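Local coordinates for protein thioesterase superfamily (Jannaschia sp., PDB 2OAF) that probably hydrolyses thioesters, such as acyl-CoA compounds, as a member of the hot-dog thioesterase superfamily, at residues S15-D20 with S52-P57; D48-E53 with T94-L99. One frame throughout, in Å; residues are numbered along the deposited sequence.

Interaction 1. Residues S15-D20 with S52-P57; sequences SAFVHD and SEYHGP
F17, at the start of strand 17-21, lays its ring against E53 and its CB against Y54, both in the last turn of helix 39-54. The tight part of the contact is the aliphatic stem of E53. Its CB lies over one face of the phenyl ring, 4.2 Å from the centroid, in a CH-pi contact, and its CG closes to 3.6 Å from F17 CE1. The chain of E53 bends at chi2 (65°), which brings the carboxylate back beside the aromatic rim. There OE1 is 3.8 Å from F17 CE1. The ring and carboxylate planes are only 22° apart. That same CG also lies 3.6 Å above the plane of the Y54 ring, over its centre, so one methylene touches both aromatic residues. With CG of F17 anti to the backbone N (chi1 176°), the ring reaches across to the helix.

Y54 makes the looser part. F17 CB meets it at the ring edge, near the ring plane, with Y54 CE2 4.0 Å away and OH slightly farther. On its other contacts the tyrosine ring meets H148, while the F17 ring also touches A49. E53 is the exposed member, and its carboxylate marks the solvent side.

This is a small surface contact, 144 Å² in all, that joins strand 17-21 to the C-terminal end of helix 39-54. Its chemistry is dispersive: a charged residue contributes mainly its methylenes, which implies that shape and close packing, more than charge, determine the fit here.

Interaction 2. Residues D48-E53 with T94-L99; sequences DAWWSE and TWPTRL. With PO4 (phosphate ion), chain H.
The helix-on-sheet packing of the hot-dog fold is carried here by W50 of helix 39-54, which meets T94 and P96 of strand 90-99. The two short segments run nearly perpendicular, at 85°, with their axes 8.9 Å apart. W50 does almost all the touching. CG stands anti to the backbone N (chi1 -173°), and the indole reaches down to the strand, crossing the proline ring at about a right angle. P96 CD is 3.7 Å from W50 NE1, and P96 CG and CD both pack beside CZ2 on the six-membered ring. Nearer the helix, W50 CB meets T94 CG2 at 4.2 Å, while CD1 approaches the T94 carbonyl oxygen.

The indole N-H makes no direct bond to the strand; it donates to a water in the ring plane, with the water oxygen 3.0 Å from W50 NE1. The same water donates a weak bond of 3.3 Å to T94 O, so a buried polar group is satisfied by a bridge. With W50 cut back to an alanine, a gap beside P96 is likely to open and the bridging water to lose its indole donor.

Farther along the strand, T97 and R98 form a classic beta bulge opposite T105. The guanidinium of R98 grips a phosphate ion, probably from the crystallisation liquor, by two bonds, NH2 to O1 at 3.0 Å and a straighter NH1 to O2; K102 N and S103 OG also hold the ion.

W50 sits among several elements: F106 of strand 103-112 meets it edge-to-face, Y54 meets it one turn on, and I145 of helix 139-145 packs on both W50 and P96.

How the interactions relate
Both interactions use helix 39-54 and share S52 and E53; their centres lie 7 Å apart. Interaction 1 joins the helix to strand 17-21 and interaction 2 joins it to the neighbouring strand 90-99, so two adjacent strands meet neighbouring residues of the same helix. The strands are coupled directly by a probable backbone hydrogen bond, F17 O to T94 N at 2.7 Å. At the helix end, G56 N lies 3.1 Å from W51 O, another probable bond. A triethylene glycol molecule lies about 3 Å from the Y54 side chain, likely picked up from the crystallisation medium and at most a hint of a pocket. The phosphate lies at R98, away from the W50 contact.

Interaction 1. Residues S15-D20 with S52-P57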
ATOM      1  N   SER B  15      28.883  -2.829 -11.781  1.00 47.12           N
ATOM      2  CA  SER B  15      28.142  -2.001 -12.731  1.00 46.70           C
ATOM      3  C   SER B  15      26.673  -1.779 -12.373  1.00 45.08           C
ATOM      4  O   SER B  15      25.985  -1.075 -13.093  1.00 48.07           O
ATOM      5  CB  SER B  15      28.189  -2.654 -14.130  1.00 45.60           C
ATOM      6  OG  SER B  15      27.350  -3.816 -14.219  1.00 41.33           O
ATOM      7  N   ALA B  16      26.170  -2.393 -11.306  1.00 40.97           N
ATOM      8  CA  ALA B  16      24.735  -2.353 -11.045  1.00 38.38           C
ATOM      9  C   ALA B  16      24.299  -0.915 -10.806  1.00 36.98           C
ATOM     10  O   ALA B  16      24.985  -0.134 -10.117  1.00 33.03           O
ATOM     11  CB  ALA B  16      24.336  -3.263  -9.846  1.00 36.52           C
ATOM     12  N   PHE B  17      23.170  -0.570 -11.415  1.00 36.58           N
ATOM     13  CA  PHE B  17      22.458   0.655 -11.124  1.00 33.82           C
ATOM     14  C   PHE B  17      21.979   0.599  -9.684  1.00 34.39           C
ATOM     15  O   PHE B  17      21.490  -0.436  -9.222  1.00 34.79           O
ATOM     16  CB  PHE B  17      21.264   0.746 -12.085  1.00 35.21           C
ATOM     17  CG  PHE B  17      20.379   1.916 -11.834  1.00 34.62           C
ATOM     18  CD1 PHE B  17      20.827   3.207 -12.095  1.00 39.06           C
ATOM     19  CD2 PHE B  17      19.112   1.745 -11.324  1.00 39.03           C
ATOM     20  CE1 PHE B  17      20.031   4.295 -11.840  1.00 36.10           C
ATOM     21  CE2 PHE B  17      18.313   2.826 -11.084  1.00 38.27           C
ATOM     22  CZ  PHE B  17      18.777   4.108 -11.328  1.00 36.19           C
ATOM     23  N   VAL B  18      22.084   1.711  -8.975  1.00 31.29           N
ATOM     24  CA  VAL B  18      21.608   1.778  -7.607  1.00 31.29           C
ATOM     25  C   VAL B  18      20.463   2.785  -7.539  1.00 32.13           C
ATOM     26  O   VAL B  18      20.636   3.931  -7.944  1.00 32.22           O
ATOM     27  CB  VAL B  18      22.768   2.136  -6.621  1.00 31.53           C
ATOM     28  CG1 VAL B  18      22.238   2.295  -5.185  1.00 29.88           C
ATOM     29  CG2 VAL B  18      23.873   1.089  -6.678  1.00 29.08           C
ATOM     30  N   HIS B  19      19.283   2.323  -7.112  1.00 31.86           N
ATOM     31  CA  HIS B  19      18.131   3.181  -6.828  1.00 31.63           C
ATOM     32  C   HIS B  19      17.969   3.339  -5.316  1.00 31.13           C
ATOM     33  O   HIS B  19      17.877   2.355  -4.612  1.00 30.25           O
ATOM     34  CB  HIS B  19      16.863   2.577  -7.427  1.00 33.36           C
ATOM     35  CG  HIS B  19      15.627   3.358  -7.110  1.00 35.40           C
ATOM     36  ND1 HIS B  19      15.456   4.667  -7.518  1.00 34.47           N
ATOM     37  CD2 HIS B  19      14.514   3.029  -6.412  1.00 38.01           C
ATOM     38  CE1 HIS B  19      14.300   5.114  -7.068  1.00 37.69           C
ATOM     39  NE2 HIS B  19      13.706   4.143  -6.393  1.00 37.40           N
ATOM     40  N   ASP B  20      17.923   4.581  -4.827  1.00 32.84           N
ATOM     41  CA  ASP B  20      17.719   4.839  -3.398  1.00 33.75           C
ATOM     42  C   ASP B  20      16.253   4.800  -3.076  1.00 34.01           C
ATOM     43  O   ASP B  20      15.466   5.412  -3.786  1.00 33.17           O
ATOM     44  CB  ASP B  20      18.222   6.218  -2.999  1.00 36.02           C
ATOM     45  CG  ASP B  20      19.739   6.348  -3.041  1.00 41.40           C
ATOM     46  OD1 ASP B  20      20.442   5.346  -3.221  1.00 43.65           O
ATOM     47  OD2 ASP B  20      20.223   7.492  -2.917  1.00 48.67           O
ATOM     48  N   SER B  52      13.787   3.917 -16.272  1.00 33.04           N
ATOM     49  CA  SER B  52      13.938   5.366 -16.434  1.00 33.22           C
ATOM     50  C   SER B  52      15.365   5.738 -16.814  1.00 34.82           C
ATOM     51  O   SER B  52      15.582   6.583 -17.644  1.00 36.01           O
ATOM     52  CB  SER B  52      13.568   6.103 -15.151  1.00 31.31           C
ATOM     53  OG  SER B  52      12.179   6.068 -14.975  1.00 34.29           O
ATOM     54  N   GLU B  53      16.331   5.098 -16.175  1.00 32.69           N
ATOM     55  CA  GLU B  53      17.720   5.416 -16.389  1.00 34.06           C
ATOM     56  C   GLU B  53      18.186   5.036 -17.800  1.00 34.16           C
ATOM     57  O   GLU B  53      18.888   5.805 -18.449  1.00 34.09           O
ATOM     58  CB  GLU B  53      18.567   4.676 -15.337  1.00 34.56           C
ATOM     59  CG  GLU B  53      20.049   4.934 -15.412  1.00 36.77           C
ATOM     60  CD  GLU B  53      20.428   6.370 -15.103  1.00 43.65           C
ATOM     61  OE1 GLU B  53      19.653   7.071 -14.400  1.00 47.54           O
ATOM     62  OE2 GLU B  53      21.520   6.779 -15.575  1.00 50.65           O
ATOM     63  N   TYR B  54      17.821   3.842 -18.260  1.00 34.29           N
ATOM     64  CA  TYR B  54      18.378   3.307 -19.518  1.00 33.89           C
ATOM     65  C   TYR B  54      17.450   3.361 -20.719  1.00 33.27           C
ATOM     66  O   TYR B  54      17.927   3.315 -21.847  1.00 36.32           O
ATOM     67  CB  TYR B  54      18.914   1.889 -19.285  1.00 34.40           C
ATOM     68  CG  TYR B  54      20.045   1.909 -18.259  1.00 35.30           C
ATOM     69  CD1 TYR B  54      21.248   2.512 -18.564  1.00 35.59           C
ATOM     70  CD2 TYR B  54      19.877   1.401 -16.973  1.00 34.18           C
ATOM     71  CE1 TYR B  54      22.274   2.558 -17.657  1.00 41.47           C
ATOM     72  CE2 TYR B  54      20.904   1.457 -16.036  1.00 34.98           C
ATOM     73  CZ  TYR B  54      22.104   2.036 -16.389  1.00 41.21           C
ATOM     74  OH  TYR B  54      23.164   2.109 -15.503  1.00 38.51           O
ATOM     75  N   HIS B  55      16.144   3.469 -20.497  1.00 32.25           N
ATOM     76  CA  HIS B  55      15.197   3.610 -21.595  1.00 33.12           C
ATOM     77  C   HIS B  55      14.660   5.034 -21.704  1.00 33.39           C
ATOM     78  O   HIS B  55      14.636   5.588 -22.786  1.00 35.13           O
ATOM     79  CB  HIS B  55      14.054   2.620 -21.481  1.00 32.26           C
ATOM     80  CG  HIS B  55      12.972   2.839 -22.493  1.00 35.75           C
ATOM     81  ND1 HIS B  55      11.790   3.473 -22.185  1.00 39.24           N
ATOM     82  CD2 HIS B  55      12.904   2.543 -23.814  1.00 33.49           C
ATOM     83  CE1 HIS B  55      11.028   3.540 -23.265  1.00 38.77           C
ATOM     84  NE2 HIS B  55      11.679   2.981 -24.264  1.00 33.89           N
ATOM     85  N   GLY B  56      14.227   5.625 -20.596  1.00 32.74           N
ATOM     86  CA  GLY B  56      13.845   7.029 -20.596  1.00 33.15           C
ATOM     87  C   GLY B  56      12.976   7.389 -19.414  1.00 33.85           C
ATOM     88  O   GLY B  56      12.350   6.522 -18.830  1.00 33.86           O
ATOM     89  N   PRO B  57      12.904   8.677 -19.078  1.00 35.34           N
ATOM     90  CA  PRO B  57      12.160   9.126 -17.916  1.00 35.89           C
ATOM     91  C   PRO B  57      10.720   8.667 -17.914  1.00 35.19           C
ATOM     92  O   PRO B  57      10.084   8.607 -18.955  1.00 33.38           O
ATOM     93  CB  PRO B  57      12.209  10.652 -18.030  1.00 37.52           C
ATOM     94  CG  PRO B  57      13.427  10.921 -18.808  1.00 36.38           C
ATOM     95  CD  PRO B  57      13.523   9.810 -19.792  1.00 36.91           C
TER

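Interaction 2. Residues D48-E53 with T94-L99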
ATOM      1  N   ASP B  48      11.621  -0.170 -12.004  1.00 29.54           N
ATOM      2  CA  ASP B  48      11.032   0.980 -12.690  1.00 30.44           C
ATOM      3  C   ASP B  48      12.078   2.090 -12.895  1.00 29.56           C
ATOM      4  O   ASP B  48      12.136   2.693 -13.973  1.00 29.14           O
ATOM      5  CB  ASP B  48       9.826   1.512 -11.906  1.00 31.60           C
ATOM      6  CG  ASP B  48       9.236   2.751 -12.531  1.00 33.39           C
ATOM      7  OD1 ASP B  48       8.416   2.631 -13.453  1.00 27.85           O
ATOM      8  OD2 ASP B  48       9.620   3.848 -12.117  1.00 31.71           O
ATOM      9  N   ALA B  49      12.906   2.347 -11.873  1.00 29.37           N
ATOM     10  CA  ALA B  49      13.975   3.349 -11.966  1.00 30.05           C
ATOM     11  C   ALA B  49      15.077   2.938 -12.956  1.00 29.67           C
ATOM     12  O   ALA B  49      15.723   3.784 -13.571  1.00 28.32           O
ATOM     13  CB  ALA B  49      14.590   3.674 -10.548  1.00 28.72           C
ATOM     14  N   TRP B  50      15.305   1.635 -13.082  1.00 29.05           N
ATOM     15  CA  TRP B  50      16.285   1.119 -14.062  1.00 30.48           C
ATOM     16  C   TRP B  50      15.807   1.484 -15.461  1.00 28.61           C
ATOM     17  O   TRP B  50      16.547   1.996 -16.269  1.00 28.21           O
ATOM     18  CB  TRP B  50      16.490  -0.399 -13.915  1.00 30.00           C
ATOM     19  CG  TRP B  50      17.572  -0.962 -14.761  1.00 27.40           C
ATOM     20  CD1 TRP B  50      18.867  -1.233 -14.379  1.00 26.66           C
ATOM     21  CD2 TRP B  50      17.474  -1.344 -16.149  1.00 25.46           C
ATOM     22  NE1 TRP B  50      19.577  -1.757 -15.458  1.00 28.28           N
ATOM     23  CE2 TRP B  50      18.749  -1.817 -16.550  1.00 25.22           C
ATOM     24  CE3 TRP B  50      16.447  -1.330 -17.083  1.00 26.81           C
ATOM     25  CZ2 TRP B  50      19.000  -2.244 -17.819  1.00 26.74           C
ATOM     26  CZ3 TRP B  50      16.708  -1.784 -18.386  1.00 28.37           C
ATOM     27  CH2 TRP B  50      17.954  -2.220 -18.731  1.00 30.32           C
ATOM     28  N   TRP B  51      14.539   1.237 -15.730  1.00 30.33           N
ATOM     29  CA  TRP B  51      13.967   1.608 -17.021  1.00 31.56           C
ATOM     30  C   TRP B  51      14.059   3.100 -17.277  1.00 32.08           C
ATOM     31  O   TRP B  51      14.334   3.510 -18.381  1.00 33.14           O
ATOM     32  CB  TRP B  51      12.506   1.144 -17.123  1.00 30.32           C
ATOM     33  CG  TRP B  51      12.364  -0.302 -17.297  1.00 29.70           C
ATOM     34  CD1 TRP B  51      11.952  -1.190 -16.374  1.00 31.56           C
ATOM     35  CD2 TRP B  51      12.626  -1.044 -18.486  1.00 34.23           C
ATOM     36  NE1 TRP B  51      11.920  -2.448 -16.899  1.00 31.37           N
ATOM     37  CE2 TRP B  51      12.343  -2.396 -18.198  1.00 32.02           C
ATOM     38  CE3 TRP B  51      13.076  -0.700 -19.760  1.00 33.04           C
ATOM     39  CZ2 TRP B  51      12.484  -3.418 -19.142  1.00 33.30           C
ATOM     40  CZ3 TRP B  51      13.225  -1.732 -20.714  1.00 37.25           C
ATOM     41  CH2 TRP B  51      12.926  -3.075 -20.384  1.00 30.14           C
ATOM     42  N   SER B  52      13.787   3.917 -16.272  1.00 33.04           N
ATOM     43  CA  SER B  52      13.938   5.366 -16.434  1.00 33.22           C
ATOM     44  C   SER B  52      15.365   5.738 -16.814  1.00 34.82           C
ATOM     45  O   SER B  52      15.582   6.583 -17.644  1.00 36.01           O
ATOM     46  CB  SER B  52      13.568   6.103 -15.151  1.00 31.31           C
ATOM     47  OG  SER B  52      12.179   6.068 -14.975  1.00 34.29           O
ATOM     48  N   GLU B  53      16.331   5.098 -16.175  1.00 32.69           N
ATOM     49  CA  GLU B  53      17.720   5.416 -16.389  1.00 34.06           C
ATOM     50  C   GLU B  53      18.186   5.036 -17.800  1.00 34.16           C
ATOM     51  O   GLU B  53      18.888   5.805 -18.449  1.00 34.09           O
ATOM     52  CB  GLU B  53      18.567   4.676 -15.337  1.00 34.56           C
ATOM     53  CG  GLU B  53      20.049   4.934 -15.412  1.00 36.77           C
ATOM     54  CD  GLU B  53      20.428   6.370 -15.103  1.00 43.65           C
ATOM     55  OE1 GLU B  53      19.653   7.071 -14.400  1.00 47.54           O
ATOM     56  OE2 GLU B  53      21.520   6.779 -15.575  1.00 50.65           O
ATOM     57  N   THR B  94      20.497  -2.875  -8.834  1.00 29.12           N
ATOM     58  CA  THR B  94      19.525  -3.434  -9.768  1.00 30.19           C
ATOM     59  C   THR B  94      20.175  -3.674 -11.116  1.00 30.61           C
ATOM     60  O   THR B  94      20.859  -2.791 -11.661  1.00 28.00           O
ATOM     61  CB  THR B  94      18.352  -2.449  -9.942  1.00 28.76           C
ATOM     62  OG1 THR B  94      17.858  -2.137  -8.647  1.00 35.72           O
ATOM     63  CG2 THR B  94      17.217  -3.045 -10.791  1.00 31.67           C
ATOM     64  N   TRP B  95      19.962  -4.858 -11.670  1.00 28.58           N
ATOM     65  CA  TRP B  95      20.494  -5.141 -12.990  1.00 29.03           C
ATOM     66  C   TRP B  95      19.774  -6.304 -13.650  1.00 28.51           C
ATOM     67  O   TRP B  95      19.218  -7.144 -12.960  1.00 29.59           O
ATOM     68  CB  TRP B  95      22.002  -5.456 -12.901  1.00 28.73           C
ATOM     69  CG  TRP B  95      22.316  -6.762 -12.263  1.00 27.81           C
ATOM     70  CD1 TRP B  95      22.645  -7.909 -12.902  1.00 30.26           C
ATOM     71  CD2 TRP B  95      22.317  -7.070 -10.852  1.00 27.43           C
ATOM     72  NE1 TRP B  95      22.871  -8.910 -11.988  1.00 29.64           N
ATOM     73  CE2 TRP B  95      22.668  -8.431 -10.726  1.00 31.96           C
ATOM     74  CE3 TRP B  95      22.036  -6.337  -9.695  1.00 29.87           C
ATOM     75  CZ2 TRP B  95      22.770  -9.076  -9.490  1.00 28.70           C
ATOM     76  CZ3 TRP B  95      22.150  -6.976  -8.453  1.00 30.78           C
ATOM     77  CH2 TRP B  95      22.500  -8.341  -8.370  1.00 34.30           C
ATOM     78  N   PRO B  96      19.823  -6.363 -14.993  1.00 28.93           N
ATOM     79  CA  PRO B  96      19.292  -7.513 -15.712  1.00 28.47           C
ATOM     80  C   PRO B  96      20.294  -8.643 -15.697  1.00 30.07           C
ATOM     81  O   PRO B  96      21.443  -8.464 -16.111  1.00 30.44           O
ATOM     82  CB  PRO B  96      19.130  -6.998 -17.131  1.00 28.87           C
ATOM     83  CG  PRO B  96      20.177  -5.927 -17.255  1.00 27.24           C
ATOM     84  CD  PRO B  96      20.345  -5.330 -15.910  1.00 28.44           C
ATOM     85  N   THR B  97      19.847  -9.801 -15.242  1.00 27.37           N
ATOM     86  CA  THR B  97      20.688 -10.963 -15.138  1.00 28.92           C
ATOM     87  C   THR B  97      20.571 -11.842 -16.390  1.00 30.69           C
ATOM     88  O   THR B  97      21.480 -12.612 -16.708  1.00 29.51           O
ATOM     89  CB  THR B  97      20.401 -11.735 -13.807  1.00 29.00           C
ATOM     90  OG1 THR B  97      21.472 -12.649 -13.537  1.00 35.95           O
ATOM     91  CG2 THR B  97      19.046 -12.472 -13.813  1.00 29.78           C
ATOM     92  N   ARG B  98      19.472 -11.681 -17.125  1.00 30.43           N
ATOM     93  CA  ARG B  98      19.172 -12.530 -18.241  1.00 30.62           C
ATOM     94  C   ARG B  98      18.110 -11.920 -19.149  1.00 29.35           C
ATOM     95  O   ARG B  98      17.161 -11.324 -18.663  1.00 27.46           O
ATOM     96  CB  ARG B  98      18.669 -13.856 -17.653  1.00 34.65           C
ATOM     97  CG  ARG B  98      17.868 -14.666 -18.598  1.00 42.08           C
ATOM     98  CD  ARG B  98      17.541 -16.051 -18.079  1.00 41.38           C
ATOM     99  NE  ARG B  98      17.468 -16.929 -19.241  1.00 44.53           N
ATOM    100  CZ  ARG B  98      16.494 -16.877 -20.154  1.00 47.02           C
ATOM    101  NH1 ARG B  98      15.462 -16.023 -20.021  1.00 44.11           N
ATOM    102  NH2 ARG B  98      16.538 -17.700 -21.187  1.00 38.14           N
ATOM    103  N   LEU B  99      18.260 -12.097 -20.460  1.00 28.73           N
ATOM    104  CA  LEU B  99      17.222 -11.732 -21.418  1.00 29.53           C
ATOM    105  C   LEU B  99      17.121 -12.856 -22.428  1.00 30.26           C
ATOM    106  O   LEU B  99      18.067 -13.124 -23.125  1.00 32.01           O
ATOM    107  CB  LEU B  99      17.591 -10.425 -22.115  1.00 30.84           C
ATOM    108  CG  LEU B  99      16.645  -9.912 -23.215  1.00 25.65           C
ATOM    109  CD1 LEU B  99      15.222  -9.591 -22.714  1.00 25.53           C
ATOM    110  CD2 LEU B  99      17.303  -8.696 -23.879  1.00 30.05           C
TER
HETATM  111  P   PO4 H 144      12.643 -17.149 -22.609  1.00 68.00           P
HETATM  112  O1  PO4 H 144      13.859 -18.064 -22.598  1.00 63.52           O
HETATM  113  O2  PO4 H 144      13.083 -15.748 -22.273  1.00 48.43           O
HETATM  114  O3  PO4 H 144      12.045 -17.218 -24.008  1.00 65.10           O
HETATM  115  O4  PO4 H 144      11.642 -17.579 -21.549  1.00 56.69           O
HETATM  116  O   HOH W   1      22.358  -2.239 -14.550  1.00 38.08           O